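Local coordinates for extracellular solute-binding protein, family 1 (Bifidobacterium longum subsp. infantis ATCC 15697, PDB 3QUF) that probably captures a solute, perhaps a sugar as in relatives, outside the cell and delivers it to an ABC transporter, at residues A[41-46]-A[322-327]; A[132-137]-A[331-336]; A[161-166]-A[259-264]; A[169-174]-A[235-240]. All blocks are in the same frame, centred on the assembly; numbering follows the deposited sequence. Where two conformers were deposited one is given.

Interaction 1. Residues A[41-46]-A[322-327]; sequences NQIGEV and AYLNSE. With SO4 (sulfate ion), chain C.
I43, on helix 40-53, makes the first and lightest touch: its CD1 comes 4.5 Å from CD2 of L324 in one of the two L324 conformers. Both side chains also touch F303 of strand 295-305. E45 takes part through its backbone, since its carbonyl O accepts a hydrogen bond of 2.9 Å from a water, and the same water donates to Y323 OH at 2.7 Å. The water sits at the edge of the tyrosine ring, in its plane, and E328 holds the hydroxyl through a further hydrogen bond. This is the helix-on-sheet layer of one lobe of a periplasmic-binding-protein fold, where helices 40-53 and 311-324 meet over strands 30-36 and 295-305. V46 then carries most of the contact. With CG1 anti to the backbone N (chi1 174°), the valine sends that methyl to the edge of the Y323 ring, 3.9 Å from CE2. In the same L324 conformer the leucine side chain crosses the valine at about a right angle, its CD2 3.6 Å from V46 CG1. V46 O also approaches the ring obliquely, 3.4 Å from Y323 CE2. A phenylalanine in place of Y323 keeps the ring but lacks the hydroxyl, and would probably leave the E328 carboxylate without this partner and the water without its tyrosine anchor. Behind the tyrosine the chain leaves its helix at N325 and enters the next, with S326 as N-cap: its OG binds G329 N and donates to Y323 O. A sulfate, probably from the crystallisation liquor, accepts from E327 N through O1 at 2.6 Å.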
loop_
_atom_site.group_PDB
_atom_site.type_symbol
_atom_site.label_atom_id
_atom_site.label_comp_id
_atom_site.label_asym_id
_atom_site.label_seq_id
_atom_site.Cartn_x
_atom_site.Cartn_y
_atom_site.Cartn_z
ATOM N N ASN A 41 13.153 6.296 14.970
ATOM C CA ASN A 41 12.954 7.560 14.231
ATOM C C ASN A 41 11.557 7.667 13.664
ATOM O O ASN A 41 11.166 8.745 13.263
ATOM C CB ASN A 41 14.002 7.840 13.151
ATOM C CG ASN A 41 14.173 6.727 12.140
ATOM O OD1 ASN A 41 13.266 5.990 11.811
ATOM N ND2 ASN A 41 15.392 6.655 11.579
ATOM N N GLN A 42 10.814 6.571 13.658
ATOM C CA GLN A 42 9.403 6.597 13.219
ATOM C C GLN A 42 8.388 6.629 14.362
ATOM O O GLN A 42 7.357 7.299 14.274
ATOM C CB GLN A 42 9.110 5.381 12.367
ATOM C CG GLN A 42 9.861 5.339 11.041
ATOM C CD GLN A 42 9.870 3.917 10.426
ATOM O OE1 GLN A 42 10.362 2.921 11.019
ATOM N NE2 GLN A 42 9.349 3.830 9.223
ATOM N N ILE A 43 8.652 5.882 15.430
ATOM C CA ILE A 43 7.659 5.736 16.516
ATOM C C ILE A 43 8.117 6.253 17.881
ATOM O O ILE A 43 7.324 6.290 18.824
ATOM C CB ILE A 43 7.192 4.244 16.612
ATOM C CG1 ILE A 43 5.775 4.138 17.200
ATOM C CG2 ILE A 43 8.198 3.420 17.371
ATOM C CD1 ILE A 43 4.945 3.044 16.724
ATOM N N GLY A 44 9.377 6.691 17.993
ATOM C CA GLY A 44 9.919 7.086 19.288
ATOM C C GLY A 44 9.173 8.225 19.957
ATOM O O GLY A 44 9.005 8.209 21.167
ATOM N N GLU A 45 8.757 9.229 19.183
ATOM C CA GLU A 45 7.998 10.361 19.738
ATOM C C GLU A 45 6.631 9.932 20.243
ATOM O O GLU A 45 6.117 10.483 21.256
ATOM C CB GLU A 45 7.826 11.513 18.734
ATOM C CG GLU A 45 6.965 12.664 19.305
ATOM C CD GLU A 45 6.987 13.939 18.471
ATOM O OE1 GLU A 45 7.503 13.909 17.338
ATOM O OE2 GLU A 45 6.501 14.979 18.974
ATOM N N VAL A 46 6.016 8.962 19.561
ATOM C CA VAL A 46 4.763 8.396 20.046
ATOM C C VAL A 46 4.989 7.739 21.418
ATOM O O VAL A 46 4.251 7.986 22.386
ATOM C CB VAL A 46 4.164 7.354 19.044
ATOM C CG1 VAL A 46 2.939 6.670 19.631
ATOM C CG2 VAL A 46 3.814 8.017 17.723
ATOM N N ALA A 322 -5.117 3.422 22.017
ATOM C CA ALA A 322 -5.954 4.609 22.058
ATOM C C ALA A 322 -5.160 5.871 21.841
ATOM O O ALA A 322 -5.644 6.798 21.195
ATOM C CB ALA A 322 -6.726 4.679 23.386
ATOM N N TYR A 323 -3.954 5.930 22.428
ATOM C CA TYR A 323 -3.065 7.065 22.228
ATOM C C TYR A 323 -2.589 7.175 20.801
ATOM O O TYR A 323 -2.495 8.280 20.226
ATOM C CB TYR A 323 -1.862 6.964 23.188
ATOM C CG TYR A 323 -0.913 8.134 23.035
ATOM C CD1 TYR A 323 -1.197 9.353 23.614
ATOM C CD2 TYR A 323 0.222 8.024 22.283
ATOM C CE1 TYR A 323 -0.332 10.422 23.469
ATOM C CE2 TYR A 323 1.099 9.106 22.113
ATOM C CZ TYR A 323 0.793 10.289 22.707
ATOM O OH TYR A 323 1.623 11.381 22.585
ATOM N N LEU A 324 -2.242 6.047 20.207
ATOM C CA LEU A 324 -1.845 5.995 18.787
ATOM C C LEU A 324 -2.946 6.599 17.924
ATOM O O LEU A 324 -2.675 7.447 17.061
ATOM C CB LEU A 324 -1.560 4.564 18.319
ATOM C CG LEU A 324 -0.166 3.970 18.542
ATOM C CD1 LEU A 324 -0.194 2.430 18.413
ATOM C CD2 LEU A 324 0.812 4.551 17.572
ATOM N N ASN A 325 -4.175 6.188 18.185
ATOM C CA ASN A 325 -5.368 6.777 17.536
ATOM C C ASN A 325 -5.938 7.952 18.306
ATOM O O ASN A 325 -7.095 7.937 18.737
ATOM C CB ASN A 325 -6.440 5.722 17.271
ATOM C CG ASN A 325 -7.562 6.245 16.398
ATOM O OD1 ASN A 325 -7.403 7.260 15.713
ATOM N ND2 ASN A 325 -8.727 5.652 16.518
ATOM N N SER A 326 -5.096 8.967 18.481
ATOM C CA SER A 326 -5.454 10.258 19.071
ATOM C C SER A 326 -4.762 11.344 18.232
ATOM O O SER A 326 -3.820 11.090 17.509
ATOM C CB SER A 326 -4.995 10.371 20.534
ATOM O OG SER A 326 -3.577 10.526 20.684
ATOM N N GLU A 327 -5.219 12.577 18.356
ATOM C CA GLU A 327 -4.685 13.656 17.545
ATOM C C GLU A 327 -3.163 13.809 17.768
ATOM O O GLU A 327 -2.404 13.868 16.821
ATOM C CB GLU A 327 -5.443 14.949 17.847
ATOM C CG GLU A 327 -5.164 16.055 16.858
ATOM C CD GLU A 327 -5.930 17.330 17.189
ATOM O OE1 GLU A 327 -6.640 17.398 18.232
ATOM O OE2 GLU A 327 -5.828 18.270 16.400
HETATM S S SO4 C . -8.132 12.931 20.375
HETATM O O1 SO4 C . -7.697 12.817 18.998
HETATM O O2 SO4 C . -8.281 11.606 21.022
HETATM O O3 SO4 C . -7.190 13.751 21.142
HETATM O O4 SO4 C . -9.453 13.562 20.347
HETATM O O HOH W 1 3.579 11.699 20.796
#

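Interaction 2. Residues A[132-137]-A[331-336]; sequences MPVSAW and EAFTSA
V134 and F333 form the tight part of this contact between the lead-in to strand 135-144 and helix 327-337. With CG1 of the valine anti to the carbonyl carbon (chi1 -62°), the other methyl, CG2, stands between the backbone N and the carbonyl carbon and meets the phenylalanine at its edge and near the ring plane, 3.7 Å from CD2. The two side chains cross at about a right angle. Next along the strand, S135 places OG obliquely against the same ring, 3.5 Å from F333 CE2. F38 meets F333 edge-to-face and V46 of helix 40-53 packs beside it, so three parts of the fold converge on this one ring. An alanine in place of F333 would probably open a gap among V134 CG2, S135 OG and the F38 ring. The packing slackens at T334, whose CG2 stays 4.2 Å from S135 CB while its OG1 turns back to L330 O within the helix. On the exposed side of the helix the groups bond among themselves. There S335 OG donates to E331 O at 2.8 Å, and S335 N reaches the same oxygen from the opposite face of the carbonyl plane. S135 is paired through its backbone with D300 in the sheet. With no hydrogen bond between the segments, the join rests on the fit of the ring edge against the valine methyl and the serine.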
loop_
_atom_site.group_PDB
_atom_site.type_symbol
_atom_site.label_atom_id
_atom_site.label_comp_id
_atom_site.label_asym_id
_atom_site.label_seq_id
_atom_site.Cartn_x
_atom_site.Cartn_y
_atom_site.Cartn_z
HETATM N N MSE A 132 -5.043 -2.886 14.356
HETATM C CA MSE A 132 -5.506 -1.574 14.003
HETATM C C MSE A 132 -4.412 -0.832 13.259
HETATM O O MSE A 132 -3.344 -0.579 13.835
HETATM C CB MSE A 132 -5.871 -0.768 15.279
HETATM C CG MSE A 132 -6.117 0.700 14.993
HETATM SE SE MSE A 132 -6.284 1.777 16.615
HETATM C CE MSE A 132 -4.475 1.760 17.079
ATOM N N PRO A 133 -4.664 -0.452 11.993
ATOM C CA PRO A 133 -3.788 0.474 11.300
ATOM C C PRO A 133 -4.206 1.902 11.600
ATOM O O PRO A 133 -5.395 2.182 11.778
ATOM C CB PRO A 133 -4.072 0.174 9.833
ATOM C CG PRO A 133 -5.507 -0.232 9.805
ATOM C CD PRO A 133 -5.876 -0.740 11.197
ATOM N N VAL A 134 -3.234 2.798 11.679
ATOM C CA VAL A 134 -3.540 4.190 11.826
ATOM C C VAL A 134 -2.962 5.075 10.726
ATOM O O VAL A 134 -3.244 6.285 10.715
ATOM C CB VAL A 134 -3.106 4.738 13.187
ATOM C CG1 VAL A 134 -3.880 3.990 14.304
ATOM C CG2 VAL A 134 -1.563 4.628 13.361
ATOM N N SER A 135 -2.204 4.494 9.809
ATOM C CA SER A 135 -1.505 5.288 8.814
ATOM C C SER A 135 -1.348 4.491 7.546
ATOM O O SER A 135 -1.497 3.262 7.547
ATOM C CB SER A 135 -0.153 5.735 9.335
ATOM O OG SER A 135 0.623 4.622 9.614
ATOM N N ALA A 136 -1.049 5.197 6.455
ATOM C CA ALA A 136 -1.046 4.599 5.130
ATOM C C ALA A 136 -0.053 5.327 4.257
ATOM O O ALA A 136 0.311 6.475 4.491
ATOM C CB ALA A 136 -2.438 4.677 4.494
ATOM N N TRP A 137 0.363 4.632 3.224
ATOM C CA TRP A 137 1.108 5.218 2.136
ATOM C C TRP A 137 0.238 5.248 0.888
ATOM O O TRP A 137 -0.729 4.477 0.781
ATOM C CB TRP A 137 2.342 4.364 1.869
ATOM C CG TRP A 137 2.033 2.971 1.379
ATOM C CD1 TRP A 137 1.811 1.840 2.130
ATOM C CD2 TRP A 137 1.891 2.556 0.010
ATOM N NE1 TRP A 137 1.499 0.775 1.330
ATOM C CE2 TRP A 137 1.582 1.172 0.020
ATOM C CE3 TRP A 137 2.016 3.209 -1.212
ATOM C CZ2 TRP A 137 1.352 0.462 -1.144
ATOM C CZ3 TRP A 137 1.793 2.486 -2.387
ATOM C CH2 TRP A 137 1.462 1.134 -2.338
ATOM N N GLU A 331 -0.400 12.730 14.825
ATOM C CA GLU A 331 0.477 13.774 14.282
ATOM C C GLU A 331 1.935 13.357 14.433
ATOM O O GLU A 331 2.714 13.474 13.484
ATOM C CB GLU A 331 0.226 15.121 14.955
ATOM C CG GLU A 331 1.199 16.196 14.448
ATOM C CD GLU A 331 0.718 17.609 14.705
ATOM O OE1 GLU A 331 -0.085 17.804 15.654
ATOM O OE2 GLU A 331 1.146 18.526 13.935
ATOM N N ALA A 332 2.279 12.852 15.616
ATOM C CA ALA A 332 3.647 12.422 15.878
ATOM C C ALA A 332 4.082 11.274 14.970
ATOM O O ALA A 332 5.158 11.318 14.407
ATOM C CB ALA A 332 3.830 12.029 17.346
ATOM N N PHE A 333 3.223 10.301 14.792
ATOM C CA PHE A 333 3.572 9.122 14.006
ATOM C C PHE A 333 3.643 9.442 12.509
ATOM O O PHE A 333 4.624 9.118 11.857
ATOM C CB PHE A 333 2.550 8.049 14.264
ATOM C CG PHE A 333 2.906 6.694 13.675
ATOM C CD1 PHE A 333 4.217 6.248 13.580
ATOM C CD2 PHE A 333 1.897 5.838 13.280
ATOM C CE1 PHE A 333 4.507 4.999 13.049
ATOM C CE2 PHE A 333 2.188 4.589 12.738
ATOM C CZ PHE A 333 3.484 4.170 12.641
ATOM N N THR A 334 2.610 10.112 11.983
ATOM C CA THR A 334 2.572 10.375 10.546
ATOM C C THR A 334 3.677 11.346 10.124
ATOM O O THR A 334 4.278 11.178 9.051
ATOM C CB THR A 334 1.205 10.922 10.088
ATOM O OG1 THR A 334 0.890 12.106 10.845
ATOM C CG2 THR A 334 0.124 9.824 10.233
ATOM N N SER A 335 3.969 12.319 10.959
ATOM C CA SER A 335 5.016 13.297 10.621
ATOM C C SER A 335 6.392 12.610 10.615
ATOM O O SER A 335 7.187 12.862 9.713
ATOM C CB SER A 335 4.976 14.536 11.528
ATOM O OG SER A 335 5.335 14.192 12.855
ATOM N N ALA A 336 6.665 11.721 11.581
ATOM C CA ALA A 336 7.966 11.032 11.650
ATOM C C ALA A 336 8.143 9.989 10.562
ATOM O O ALA A 336 9.252 9.821 10.025
ATOM C CB ALA A 336 8.168 10.377 13.036
#

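Interaction 3. Residues A[161-166]-A[259-264]; sequences DEFIEM and LGVMRS
V261 is the residue on which this contact turns, reaching from strand 259-264 toward helix 160-172 in the helix-on-sheet packing of an alpha/beta lobe, consistent with the second lobe of a periplasmic-binding-protein fold. Just before it the chain turns a corner at G260, whose backbone pairs with N144 and T176, so the valine follows directly from a point where two neighbouring strands are tied in. One methyl of V261, CG2, does the touching with both helix residues. M166 is a selenomethionine. In one of its two conformers the chain leaves the backbone with CG anti to N (chi1 -174°) and then bends at the selenium (chi3 58°), which brings the terminal CE to 4.0 Å from V261 CG2, a contact that is therefore tentative. The two side chains cross obliquely. F163, nearly one turn earlier, supplies the second wall. Its ring also meets those of W160 and F141, and F141, on strand 135-144, touches V261 as well, so the phenylalanine belongs to a larger apolar cluster between helix and sheet. All three contact residues are buried and no polar bond joins the segments. The valine approaches F163 at its edge, near the ring plane, with CG2 4.5 Å from CE1.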
loop_
_atom_site.group_PDB
_atom_site.type_symbol
_atom_site.label_atom_id
_atom_site.label_comp_id
_atom_site.label_asym_id
_atom_site.label_seq_id
_atom_site.Cartn_x
_atom_site.Cartn_y
_atom_site.Cartn_z
ATOM N N ASP A 161 -7.921 3.517 -21.957
ATOM C CA ASP A 161 -7.915 3.634 -23.414
ATOM C C ASP A 161 -7.381 5.022 -23.813
ATOM O O ASP A 161 -6.577 5.144 -24.742
ATOM C CB ASP A 161 -9.325 3.378 -23.980
ATOM C CG ASP A 161 -9.830 1.973 -23.679
ATOM O OD1 ASP A 161 -9.106 1.199 -23.024
ATOM O OD2 ASP A 161 -10.956 1.630 -24.103
ATOM N N GLU A 162 -7.795 6.062 -23.095
ATOM C CA GLU A 162 -7.287 7.426 -23.345
ATOM C C GLU A 162 -5.790 7.552 -23.013
ATOM O O GLU A 162 -5.022 8.287 -23.662
ATOM C CB GLU A 162 -8.104 8.455 -22.543
ATOM C CG GLU A 162 -9.580 8.570 -22.950
ATOM C CD GLU A 162 -10.503 9.130 -21.840
ATOM O OE1 GLU A 162 -10.088 9.222 -20.668
ATOM O OE2 GLU A 162 -11.659 9.502 -22.155
ATOM N N PHE A 163 -5.366 6.844 -21.979
ATOM C CA PHE A 163 -3.952 6.784 -21.636
ATOM C C PHE A 163 -3.114 6.147 -22.743
ATOM O O PHE A 163 -1.990 6.602 -23.029
ATOM C CB PHE A 163 -3.786 6.010 -20.318
ATOM C CG PHE A 163 -2.355 5.739 -19.917
ATOM C CD1 PHE A 163 -1.573 6.737 -19.380
ATOM C CD2 PHE A 163 -1.834 4.458 -19.988
ATOM C CE1 PHE A 163 -0.257 6.470 -18.970
ATOM C CE2 PHE A 163 -0.543 4.189 -19.574
ATOM C CZ PHE A 163 0.240 5.210 -19.068
ATOM N N ILE A 164 -3.641 5.099 -23.367
ATOM C CA ILE A 164 -2.932 4.438 -24.459
ATOM C C ILE A 164 -2.839 5.428 -25.634
ATOM O O ILE A 164 -1.762 5.598 -26.232
ATOM C CB ILE A 164 -3.607 3.119 -24.885
ATOM C CG1 ILE A 164 -3.415 2.050 -23.800
ATOM C CG2 ILE A 164 -3.023 2.601 -26.209
ATOM C CD1 ILE A 164 -4.214 0.763 -24.021
ATOM N N GLU A 165 -3.946 6.095 -25.939
ATOM C CA GLU A 165 -3.964 7.068 -27.049
ATOM C C GLU A 165 -2.984 8.222 -26.772
ATOM O O GLU A 165 -2.260 8.638 -27.673
ATOM C CB GLU A 165 -5.366 7.622 -27.276
ATOM C CG GLU A 165 -6.350 6.627 -27.898
ATOM C CD GLU A 165 -5.888 6.026 -29.250
ATOM O OE1 GLU A 165 -5.555 6.800 -30.181
ATOM O OE2 GLU A 165 -5.862 4.773 -29.374
HETATM N N MSE A 166 -2.930 8.696 -25.524
HETATM C CA MSE A 166 -1.990 9.755 -25.147
HETATM C C MSE A 166 -0.548 9.289 -25.292
HETATM O O MSE A 166 0.299 10.042 -25.788
HETATM C CB MSE A 166 -2.232 10.201 -23.706
HETATM C CG MSE A 166 -1.395 11.395 -23.247
HETATM SE SE MSE A 166 -1.288 11.506 -21.316
HETATM C CE MSE A 166 -0.515 9.735 -20.967
ATOM N N LEU A 259 10.512 11.972 -20.143
ATOM C CA LEU A 259 9.473 11.002 -19.766
ATOM C C LEU A 259 8.140 11.671 -19.436
ATOM O O LEU A 259 8.060 12.513 -18.545
ATOM C CB LEU A 259 9.956 10.190 -18.561
ATOM C CG LEU A 259 9.046 9.051 -18.088
ATOM C CD1 LEU A 259 8.857 8.053 -19.282
ATOM C CD2 LEU A 259 9.577 8.346 -16.836
ATOM N N GLY A 260 7.085 11.258 -20.136
ATOM C CA GLY A 260 5.759 11.818 -19.903
ATOM C C GLY A 260 5.189 11.522 -18.525
ATOM O O GLY A 260 4.621 12.410 -17.866
ATOM N N VAL A 261 5.323 10.277 -18.087
ATOM C CA VAL A 261 4.580 9.787 -16.911
ATOM C C VAL A 261 5.407 8.764 -16.192
ATOM O O VAL A 261 6.064 7.910 -16.842
ATOM C CB VAL A 261 3.303 9.067 -17.354
ATOM C CG1 VAL A 261 2.510 8.562 -16.098
ATOM C CG2 VAL A 261 2.458 9.948 -18.263
HETATM N N MSE A 262 5.387 8.825 -14.863
HETATM C CA MSE A 262 5.959 7.775 -14.011
HETATM C C MSE A 262 5.030 7.512 -12.841
HETATM O O MSE A 262 4.277 8.406 -12.455
HETATM C CB MSE A 262 7.326 8.248 -13.484
HETATM C CG MSE A 262 7.244 9.275 -12.378
HETATM SE SE MSE A 262 9.019 9.699 -11.612
HETATM C CE MSE A 262 9.413 8.123 -10.723
ATOM N N ARG A 263 5.104 6.303 -12.285
ATOM C CA ARG A 263 4.446 5.995 -11.042
ATOM C C ARG A 263 5.389 6.391 -9.919
ATOM O O ARG A 263 6.543 5.972 -9.879
ATOM C CB ARG A 263 4.106 4.511 -11.002
ATOM C CG ARG A 263 3.370 4.068 -9.786
ATOM C CD ARG A 263 4.265 3.696 -8.629
ATOM N NE ARG A 263 3.538 3.006 -7.548
ATOM C CZ ARG A 263 4.103 2.541 -6.454
ATOM N NH1 ARG A 263 5.419 2.647 -6.269
ATOM N NH2 ARG A 263 3.356 1.934 -5.546
ATOM N N SER A 264 4.899 7.183 -8.980
ATOM C CA SER A 264 5.691 7.496 -7.803
ATOM C C SER A 264 4.789 7.812 -6.619
ATOM O O SER A 264 3.635 7.393 -6.571
ATOM C CB SER A 264 6.658 8.638 -8.094
ATOM O OG SER A 264 7.617 8.758 -7.029
#

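Interaction 4. Residues A[169-174]-A[235-240]; sequences KINSNG and AGVIPQ
N171, near the end of helix 160-172, presents its amide to the backbone of G236 and V237, in the turn that follows helix 223-234. Its CG lies anti to the carbonyl carbon and beside the backbone N (chi1 -74°), which directs the amide toward the turn, ND2 leading. That nitrogen comes 3.1 Å from G236 O and 4.0 Å from V237 CA, while the V237 methyl CG2 stands a little farther off, 4.4 Å from ND2. G236 itself ends the preceding helix in a Schellman motif. Its positive phi of 86° would press a beta carbon into the preceding carbonyl oxygen. Water completes the join. One molecule accepts from N171 ND2 at 2.8 Å and donates to A235 O at the same length. A second lies between N171 OD1 and V237 O, 2.9 Å from the latter, but that water cannot serve all its neighbours at once, so the bridge is less certain. The amide oxygen also accepts from A177 N of strand 176-178, which holds the amide from its other end. The chemistry is thus that of a polar, partly hydrated seam: the amide nitrogen reaches A235 O through a water, while the amide oxygen is tied to A177 N.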
loop_
_atom_site.group_PDB
_atom_site.type_symbol
_atom_site.label_atom_id
_atom_site.label_comp_id
_atom_site.label_asym_id
_atom_site.label_seq_id
_atom_site.Cartn_x
_atom_site.Cartn_y
_atom_site.Cartn_z
ATOM N N LYS A 169 0.827 9.135 -28.916
ATOM C CA LYS A 169 1.136 10.478 -29.388
ATOM C C LYS A 169 2.441 11.000 -28.821
ATOM O O LYS A 169 3.210 11.626 -29.527
ATOM C CB LYS A 169 0.022 11.442 -29.034
ATOM C CG LYS A 169 -1.305 11.161 -29.727
ATOM C CD LYS A 169 -2.375 12.157 -29.264
ATOM C CE LYS A 169 -3.792 11.833 -29.776
ATOM N NZ LYS A 169 -4.845 12.436 -28.874
ATOM N N ILE A 170 2.682 10.778 -27.526
ATOM C CA ILE A 170 3.930 11.202 -26.927
ATOM C C ILE A 170 5.098 10.465 -27.573
ATOM O O ILE A 170 6.153 11.056 -27.810
ATOM C CB ILE A 170 3.946 10.963 -25.382
ATOM C CG1 ILE A 170 3.001 11.938 -24.675
ATOM C CG2 ILE A 170 5.358 11.093 -24.825
ATOM C CD1 ILE A 170 2.756 11.573 -23.149
ATOM N N ASN A 171 4.931 9.177 -27.855
ATOM C CA ASN A 171 6.055 8.392 -28.353
ATOM C C ASN A 171 6.430 8.835 -29.747
ATOM O O ASN A 171 7.622 8.833 -30.085
ATOM C CB ASN A 171 5.769 6.898 -28.306
ATOM C CG ASN A 171 5.832 6.338 -26.883
ATOM O OD1 ASN A 171 6.584 6.827 -26.031
ATOM N ND2 ASN A 171 5.059 5.297 -26.634
ATOM N N SER A 172 5.405 9.244 -30.502
ATOM C CA SER A 172 5.547 9.851 -31.830
ATOM C C SER A 172 6.543 11.004 -31.828
ATOM O O SER A 172 7.290 11.165 -32.796
ATOM C CB SER A 172 4.194 10.407 -32.328
ATOM O OG SER A 172 3.244 9.380 -32.566
ATOM N N ASN A 173 6.539 11.811 -30.765
ATOM C CA ASN A 173 7.420 12.987 -30.675
ATOM C C ASN A 173 8.812 12.704 -30.093
ATOM O O ASN A 173 9.428 13.590 -29.506
ATOM C CB ASN A 173 6.750 14.111 -29.873
ATOM C CG ASN A 173 5.306 14.352 -30.286
ATOM O OD1 ASN A 173 4.920 14.069 -31.418
ATOM N ND2 ASN A 173 4.501 14.879 -29.364
ATOM N N GLY A 174 9.313 11.482 -30.253
ATOM C CA GLY A 174 10.671 11.128 -29.803
ATOM C C GLY A 174 10.857 11.102 -28.295
ATOM O O GLY A 174 11.967 10.839 -27.787
ATOM N N ALA A 235 0.791 -1.487 -27.798
ATOM C CA ALA A 235 0.747 -0.149 -28.364
ATOM C C ALA A 235 2.074 0.617 -28.252
ATOM O O ALA A 235 2.185 1.712 -28.803
ATOM C CB ALA A 235 -0.381 0.652 -27.740
ATOM N N GLY A 236 3.061 0.062 -27.544
ATOM C CA GLY A 236 4.331 0.731 -27.333
ATOM C C GLY A 236 4.343 1.687 -26.135
ATOM O O GLY A 236 5.379 2.279 -25.836
ATOM N N VAL A 237 3.222 1.788 -25.421
ATOM C CA VAL A 237 3.089 2.747 -24.293
ATOM C C VAL A 237 3.751 2.215 -23.012
ATOM O O VAL A 237 4.386 2.978 -22.291
ATOM C CB VAL A 237 1.607 3.162 -24.083
ATOM C CG1 VAL A 237 1.417 4.108 -22.856
ATOM C CG2 VAL A 237 1.077 3.833 -25.363
ATOM N N ILE A 238 3.648 0.911 -22.752
ATOM C CA ILE A 238 4.515 0.237 -21.785
ATOM C C ILE A 238 5.619 -0.490 -22.589
ATOM O O ILE A 238 5.395 -1.608 -23.074
ATOM C CB ILE A 238 3.773 -0.769 -20.917
ATOM C CG1 ILE A 238 2.602 -0.091 -20.182
ATOM C CG2 ILE A 238 4.724 -1.348 -19.905
ATOM C CD1 ILE A 238 1.702 -1.062 -19.381
ATOM N N PRO A 239 6.796 0.135 -22.718
ATOM C CA PRO A 239 7.761 -0.310 -23.756
ATOM C C PRO A 239 8.700 -1.421 -23.271
ATOM O O PRO A 239 8.925 -1.548 -22.071
ATOM C CB PRO A 239 8.501 0.985 -24.076
ATOM C CG PRO A 239 8.605 1.679 -22.727
ATOM C CD PRO A 239 7.269 1.359 -22.032
ATOM N N GLN A 240 9.261 -2.239 -24.185
ATOM C CA GLN A 240 10.131 -3.343 -23.731
ATOM C C GLN A 240 11.384 -2.775 -23.062
ATOM O O GLN A 240 11.969 -3.423 -22.213
ATOM C CB GLN A 240 10.530 -4.336 -24.854
ATOM C CG GLN A 240 9.356 -5.183 -25.399
ATOM C CD GLN A 240 8.742 -4.508 -26.605
ATOM O OE1 GLN A 240 8.725 -3.276 -26.680
ATOM N NE2 GLN A 240 8.288 -5.309 -27.593
HETATM O O HOH W 2 6.246 4.840 -23.576
HETATM O O HOH W 3 3.701 4.018 -28.782
#

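From the N terminus, helix 40-53 is met first, and interaction 1 closes a long loop by joining it to the end of helix 311-324. Interaction 2 starts inside that loop, at 132-137, and ends beyond it on helix 327-337, so the two cross; they also touch, V46 lying against F333, and tie the helices of one lobe to the central sheet. Interactions 3 and 4 lie within both loops, and 4 within 3. They share helix 160-172, fastening it to strand 259-264 and to the turn after helix 223-234. Interactions 2 and 3, with centres about 30 Å apart, reach neighbouring strands of one sheet, where W137 packs against R263.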